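Local coordinates for BH0236 protein (Bacillus halodurans, PDB 5T7A) that probably binds beta-1,3-glucan through a family 56 carbohydrate-binding module and so helps its parent protein recognise and hydrolyse that polysaccharide, at residues Gly27-Ile39 with Glu46-Arg58. Sequence-based numbering, arbitrary orientation.
Sequences GDSHTHPDYTAGI and EVTIFFAPTTEAR. With EDO (1,2-ethanediol), chain D; EDO (1,2-ethanediol), chain C.
Phe50 lies across the backbone of Gly38, a worked example of how a glycine in a beta-sheet makes room for its neighbours: here the aromatic ring of the facing strand and, from strand 28-32, Asp28 O. With chi1 at 73° the ring is tucked over its own backbone and leans across to the facing strand. Beyond CB, CG lies 4.0 Å from Gly38 O; CD1 comes to 3.3 Å from the same oxygen, and CE1 rests 3.4 Å from Gly38 C. On the other flank CD2 lies 4.0 Å from Thr36 O, and CE2 is 3.8 Å from both that oxygen and Thr36 CG2. CZ ends 3.6 Å from Ser29 OG, at the ring edge. Gly38 N is over one face. Along the backbones, Phe50 and Gly38 form an antiparallel hydrogen-bonded pair, Thr36 and Ala52 the next.

On the opposite side of the sheet, Tyr35 CB sits over a face of the Phe51 ring in a CH-pi contact, 3.9 Å from its centroid; the two rings are slid apart with planes at 29°. Beyond the strand end, Thr54 OG1 donates to a lone pair of Pro33 O (2.7 Å).

Strands 35-40 and 46-53 thus form a beta hairpin, flanked by strands 28-32 and 82-88. Its Tyr35-Phe51 face packs on strands 95-103 (Phe51 against Phe100 and Tyr102) and 108-117 (Tyr35 on Phe114), consistent with a beta-sandwich.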
loop_
_atom_site.group_PDB
_atom_site.type_symbol
_atom_site.label_atom_id
_atom_site.label_comp_id
_atom_site.label_asym_id
_atom_site.label_seq_id
_atom_site.Cartn_x
_atom_site.Cartn_y
_atom_site.Cartn_z
ATOM N N GLY A 27 -7.184 -10.170 5.271
ATOM C CA GLY A 27 -6.509 -8.891 4.969
ATOM C C GLY A 27 -6.269 -8.039 6.188
ATOM O O GLY A 27 -6.689 -8.361 7.327
ATOM N N ASP A 28 -5.520 -6.945 5.986
ATOM C CA ASP A 28 -5.117 -6.074 7.092
ATOM C C ASP A 28 -5.468 -4.663 6.742
ATOM O O ASP A 28 -5.309 -4.213 5.587
ATOM C CB ASP A 28 -3.573 -6.009 7.207
ATOM C CG ASP A 28 -2.969 -7.233 7.674
ATOM O OD1 ASP A 28 -3.699 -8.160 8.065
ATOM O OD2 ASP A 28 -1.702 -7.294 7.618
ATOM N N SER A 29 -5.867 -3.924 7.748
ATOM C CA SER A 29 -6.115 -2.493 7.616
ATOM C C SER A 29 -5.413 -1.701 8.702
ATOM O O SER A 29 -5.222 -2.199 9.839
ATOM C CB SER A 29 -7.581 -2.118 7.579
ATOM O OG SER A 29 -8.235 -2.605 6.413
ATOM N N HIS A 30 -4.956 -0.510 8.301
ATOM C CA HIS A 30 -4.364 0.439 9.198
ATOM C C HIS A 30 -5.100 1.752 9.001
ATOM O O HIS A 30 -5.378 2.108 7.867
ATOM C CB HIS A 30 -2.912 0.618 8.856
ATOM C CG HIS A 30 -2.146 -0.665 8.922
ATOM N ND1 HIS A 30 -1.722 -1.241 10.114
ATOM C CD2 HIS A 30 -1.815 -1.531 7.941
ATOM C CE1 HIS A 30 -1.065 -2.353 9.825
ATOM N NE2 HIS A 30 -1.125 -2.559 8.523
ATOM N N THR A 31 -5.349 2.513 10.094
ATOM C CA THR A 31 -6.137 3.686 9.949
ATOM C C THR A 31 -5.442 4.875 10.610
ATOM O O THR A 31 -4.890 4.747 11.738
ATOM C CB THR A 31 -7.535 3.535 10.575
ATOM O OG1 THR A 31 -7.447 2.939 11.892
ATOM C CG2 THR A 31 -8.372 2.674 9.696
ATOM N N HIS A 32 -5.615 6.003 9.953
ATOM C CA HIS A 32 -5.090 7.304 10.367
ATOM C C HIS A 32 -6.123 8.306 9.885
ATOM O O HIS A 32 -6.814 8.067 8.884
ATOM C CB HIS A 32 -3.745 7.639 9.726
ATOM C CG HIS A 32 -3.215 8.991 10.088
ATOM N ND1 HIS A 32 -3.505 10.130 9.368
ATOM C CD2 HIS A 32 -2.411 9.381 11.091
ATOM C CE1 HIS A 32 -2.915 11.170 9.923
ATOM N NE2 HIS A 32 -2.263 10.742 10.990
ATOM N N PRO A 33 -6.295 9.466 10.552
ATOM C CA PRO A 33 -7.304 10.366 10.006
ATOM C C PRO A 33 -7.255 10.671 8.490
ATOM O O PRO A 33 -8.295 10.878 7.862
ATOM C CB PRO A 33 -7.084 11.646 10.845
ATOM C CG PRO A 33 -6.732 11.086 12.115
ATOM C CD PRO A 33 -5.792 9.994 11.812
ATOM N N ASP A 34 -6.076 10.656 7.877
ATOM C CA ASP A 34 -5.941 10.812 6.452
ATOM C C ASP A 34 -6.201 9.623 5.583
ATOM O O ASP A 34 -6.324 9.802 4.399
ATOM C CB ASP A 34 -4.515 11.281 6.141
ATOM C CG ASP A 34 -4.236 12.703 6.563
ATOM O OD1 ASP A 34 -5.164 13.420 6.926
ATOM O OD2 ASP A 34 -3.063 13.137 6.454
ATOM N N TYR A 35 -6.333 8.402 6.101
ATOM C CA TYR A 35 -6.423 7.204 5.224
ATOM C C TYR A 35 -6.786 5.922 5.980
ATOM O O TYR A 35 -6.427 5.712 7.166
ATOM C CB TYR A 35 -5.083 6.955 4.503
ATOM C CG TYR A 35 -3.902 6.703 5.388
ATOM C CD1 TYR A 35 -3.627 5.477 5.905
ATOM C CD2 TYR A 35 -3.051 7.756 5.753
ATOM C CE1 TYR A 35 -2.542 5.230 6.764
ATOM C CE2 TYR A 35 -1.993 7.541 6.630
ATOM C CZ TYR A 35 -1.773 6.280 7.144
ATOM O OH TYR A 35 -0.725 6.018 8.007
ATOM N N THR A 36 -7.349 4.989 5.212
ATOM C CA THR A 36 -7.326 3.564 5.546
ATOM C C THR A 36 -6.377 2.941 4.531
ATOM O O THR A 36 -6.439 3.322 3.309
ATOM C CB THR A 36 -8.671 2.891 5.362
ATOM O OG1 THR A 36 -9.640 3.610 6.143
ATOM C CG2 THR A 36 -8.618 1.470 5.843
ATOM N N ALA A 37 -5.462 2.086 4.996
ATOM C CA ALA A 37 -4.528 1.482 4.055
ATOM C C ALA A 37 -4.208 0.078 4.490
ATOM O O ALA A 37 -4.323 -0.250 5.661
ATOM C CB ALA A 37 -3.229 2.278 3.946
ATOM N N GLY A 38 -3.808 -0.788 3.546
ATOM C CA GLY A 38 -3.551 -2.128 3.985
ATOM C C GLY A 38 -3.467 -3.101 2.825
ATOM O O GLY A 38 -3.102 -2.752 1.698
ATOM N N ILE A 39 -3.798 -4.352 3.152
ATOM C CA ILE A 39 -3.746 -5.469 2.209
ATOM C C ILE A 39 -5.155 -6.026 2.012
ATOM O O ILE A 39 -5.857 -6.291 2.998
ATOM C CB ILE A 39 -2.819 -6.562 2.708
ATOM C CG1 ILE A 39 -1.416 -6.000 3.025
ATOM C CG2 ILE A 39 -2.744 -7.690 1.702
ATOM C CD1 ILE A 39 -0.634 -5.328 1.921
ATOM N N GLU A 46 -1.493 -13.446 -5.625
ATOM C CA GLU A 46 -1.391 -11.964 -5.541
ATOM C C GLU A 46 -2.063 -11.437 -4.304
ATOM O O GLU A 46 -2.865 -12.096 -3.677
ATOM C CB GLU A 46 -1.952 -11.242 -6.735
ATOM C CG GLU A 46 -3.425 -11.182 -6.853
ATOM C CD GLU A 46 -3.924 -10.386 -8.057
ATOM O OE1 GLU A 46 -3.443 -10.590 -9.179
ATOM O OE2 GLU A 46 -4.834 -9.551 -7.876
ATOM N N VAL A 47 -1.640 -10.230 -3.908
ATOM C CA VAL A 47 -2.378 -9.431 -2.906
ATOM C C VAL A 47 -2.441 -8.071 -3.476
ATOM O O VAL A 47 -1.625 -7.683 -4.367
ATOM C CB VAL A 47 -1.718 -9.379 -1.498
ATOM C CG1 VAL A 47 -1.406 -10.797 -0.984
ATOM C CG2 VAL A 47 -0.436 -8.572 -1.496
ATOM N N THR A 48 -3.374 -7.247 -2.951
ATOM C CA THR A 48 -3.453 -5.848 -3.362
ATOM C C THR A 48 -3.153 -4.949 -2.188
ATOM O O THR A 48 -3.804 -5.029 -1.165
ATOM C CB THR A 48 -4.817 -5.495 -3.951
ATOM O OG1 THR A 48 -4.981 -6.242 -5.183
ATOM C CG2 THR A 48 -4.902 -3.989 -4.248
ATOM N N ILE A 49 -2.156 -4.091 -2.344
ATOM C CA ILE A 49 -1.951 -2.981 -1.372
ATOM C C ILE A 49 -2.917 -1.897 -1.743
ATOM O O ILE A 49 -2.963 -1.450 -2.921
ATOM C CB ILE A 49 -0.533 -2.394 -1.424
ATOM C CG1 ILE A 49 0.524 -3.491 -1.146
ATOM C CG2 ILE A 49 -0.368 -1.298 -0.373
ATOM C CD1 ILE A 49 1.945 -3.063 -1.416
ATOM N N PHE A 50 -3.686 -1.419 -0.752
ATOM C CA PHE A 50 -4.653 -0.367 -1.032
ATOM C C PHE A 50 -4.407 0.803 -0.108
ATOM O O PHE A 50 -3.938 0.665 1.002
ATOM C CB PHE A 50 -6.085 -0.815 -0.908
ATOM C CG PHE A 50 -6.566 -1.024 0.514
ATOM C CD1 PHE A 50 -6.294 -2.222 1.173
ATOM C CD2 PHE A 50 -7.251 -0.031 1.200
ATOM C CE1 PHE A 50 -6.763 -2.437 2.463
ATOM C CE2 PHE A 50 -7.702 -0.213 2.518
ATOM C CZ PHE A 50 -7.475 -1.420 3.150
ATOM N N PHE A 51 -4.815 1.958 -0.588
ATOM C CA PHE A 51 -4.720 3.245 0.159
ATOM C C PHE A 51 -5.960 4.075 -0.181
ATOM O O PHE A 51 -6.210 4.408 -1.345
ATOM C CB PHE A 51 -3.437 3.968 -0.247
ATOM C CG PHE A 51 -3.150 5.233 0.564
ATOM C CD1 PHE A 51 -2.371 5.155 1.708
ATOM C CD2 PHE A 51 -3.706 6.457 0.199
ATOM C CE1 PHE A 51 -2.106 6.274 2.488
ATOM C CE2 PHE A 51 -3.446 7.547 0.952
ATOM C CZ PHE A 51 -2.686 7.473 2.087
ATOM N N ALA A 52 -6.796 4.316 0.813
ATOM C CA ALA A 52 -8.109 4.950 0.624
ATOM C C ALA A 52 -8.120 6.229 1.457
ATOM O O ALA A 52 -8.464 6.236 2.654
ATOM C CB ALA A 52 -9.221 3.983 1.062
ATOM N N PRO A 53 -7.736 7.355 0.847
ATOM C CA PRO A 53 -7.610 8.568 1.623
ATOM C C PRO A 53 -8.950 9.195 1.913
ATOM O O PRO A 53 -9.899 9.036 1.174
ATOM C CB PRO A 53 -6.734 9.475 0.746
ATOM C CG PRO A 53 -7.188 9.052 -0.639
ATOM C CD PRO A 53 -7.326 7.553 -0.562
ATOM N N THR A 54 -9.042 9.884 3.032
ATOM C CA THR A 54 -10.250 10.621 3.408
ATOM C C THR A 54 -10.461 11.893 2.675
ATOM O O THR A 54 -11.577 12.377 2.574
ATOM C CB THR A 54 -10.257 10.876 4.929
ATOM O OG1 THR A 54 -9.019 11.462 5.328
ATOM C CG2 THR A 54 -10.492 9.572 5.673
ATOM N N THR A 55 -9.388 12.482 2.173
ATOM C CA THR A 55 -9.449 13.600 1.259
ATOM C C THR A 55 -8.838 13.118 -0.057
ATOM O O THR A 55 -7.853 12.423 -0.043
ATOM C CB THR A 55 -8.645 14.764 1.829
ATOM O OG1 THR A 55 -9.265 15.272 3.002
ATOM C CG2 THR A 55 -8.585 15.928 0.758
ATOM N N GLU A 56 -9.456 13.436 -1.185
ATOM C CA GLU A 56 -8.936 13.067 -2.516
ATOM C C GLU A 56 -7.464 13.473 -2.652
ATOM O O GLU A 56 -7.119 14.526 -2.230
ATOM C CB GLU A 56 -9.757 13.772 -3.603
ATOM C CG GLU A 56 -9.297 13.485 -5.008
ATOM C CD GLU A 56 -10.151 14.137 -6.089
ATOM O OE1 GLU A 56 -11.255 14.621 -5.800
ATOM O OE2 GLU A 56 -9.694 14.119 -7.261
ATOM N N ALA A 57 -6.664 12.555 -3.188
ATOM C CA ALA A 57 -5.223 12.765 -3.405
ATOM C C ALA A 57 -4.947 12.952 -4.933
ATOM O O ALA A 57 -5.514 12.271 -5.747
ATOM C CB ALA A 57 -4.484 11.541 -2.903
ATOM N N ARG A 58 -4.023 13.859 -5.260
ATOM C CA ARG A 58 -3.616 14.009 -6.651
ATOM C C ARG A 58 -2.789 12.779 -7.083
ATOM O O ARG A 58 -2.823 12.356 -8.267
ATOM C CB ARG A 58 -2.826 15.258 -6.844
ATOM C CG ARG A 58 -3.652 16.540 -6.750
ATOM C CD ARG A 58 -2.793 17.751 -7.134
ATOM N NE ARG A 58 -1.842 18.140 -6.102
ATOM C CZ ARG A 58 -0.552 18.346 -6.311
ATOM N NH1 ARG A 58 -0.009 18.136 -7.531
ATOM N NH2 ARG A 58 0.184 18.711 -5.332
HETATM C C1 EDO D . 3.505 18.084 -5.287
HETATM O O1 EDO D . 3.021 19.461 -5.373
HETATM C C2 EDO D . 2.811 17.504 -4.114
HETATM O O2 EDO D . 3.457 17.804 -3.005
HETATM C C1 EDO C . -0.941 15.538 7.285
HETATM O O1 EDO C . -2.184 15.016 7.892
HETATM C C2 EDO C . -0.122 16.090 8.415
HETATM O O2 EDO C . -0.710 17.273 8.875
HETATM O O HOH W 1 -6.362 12.268 3.072
HETATM O O HOH W 2 -7.932 13.828 4.839
#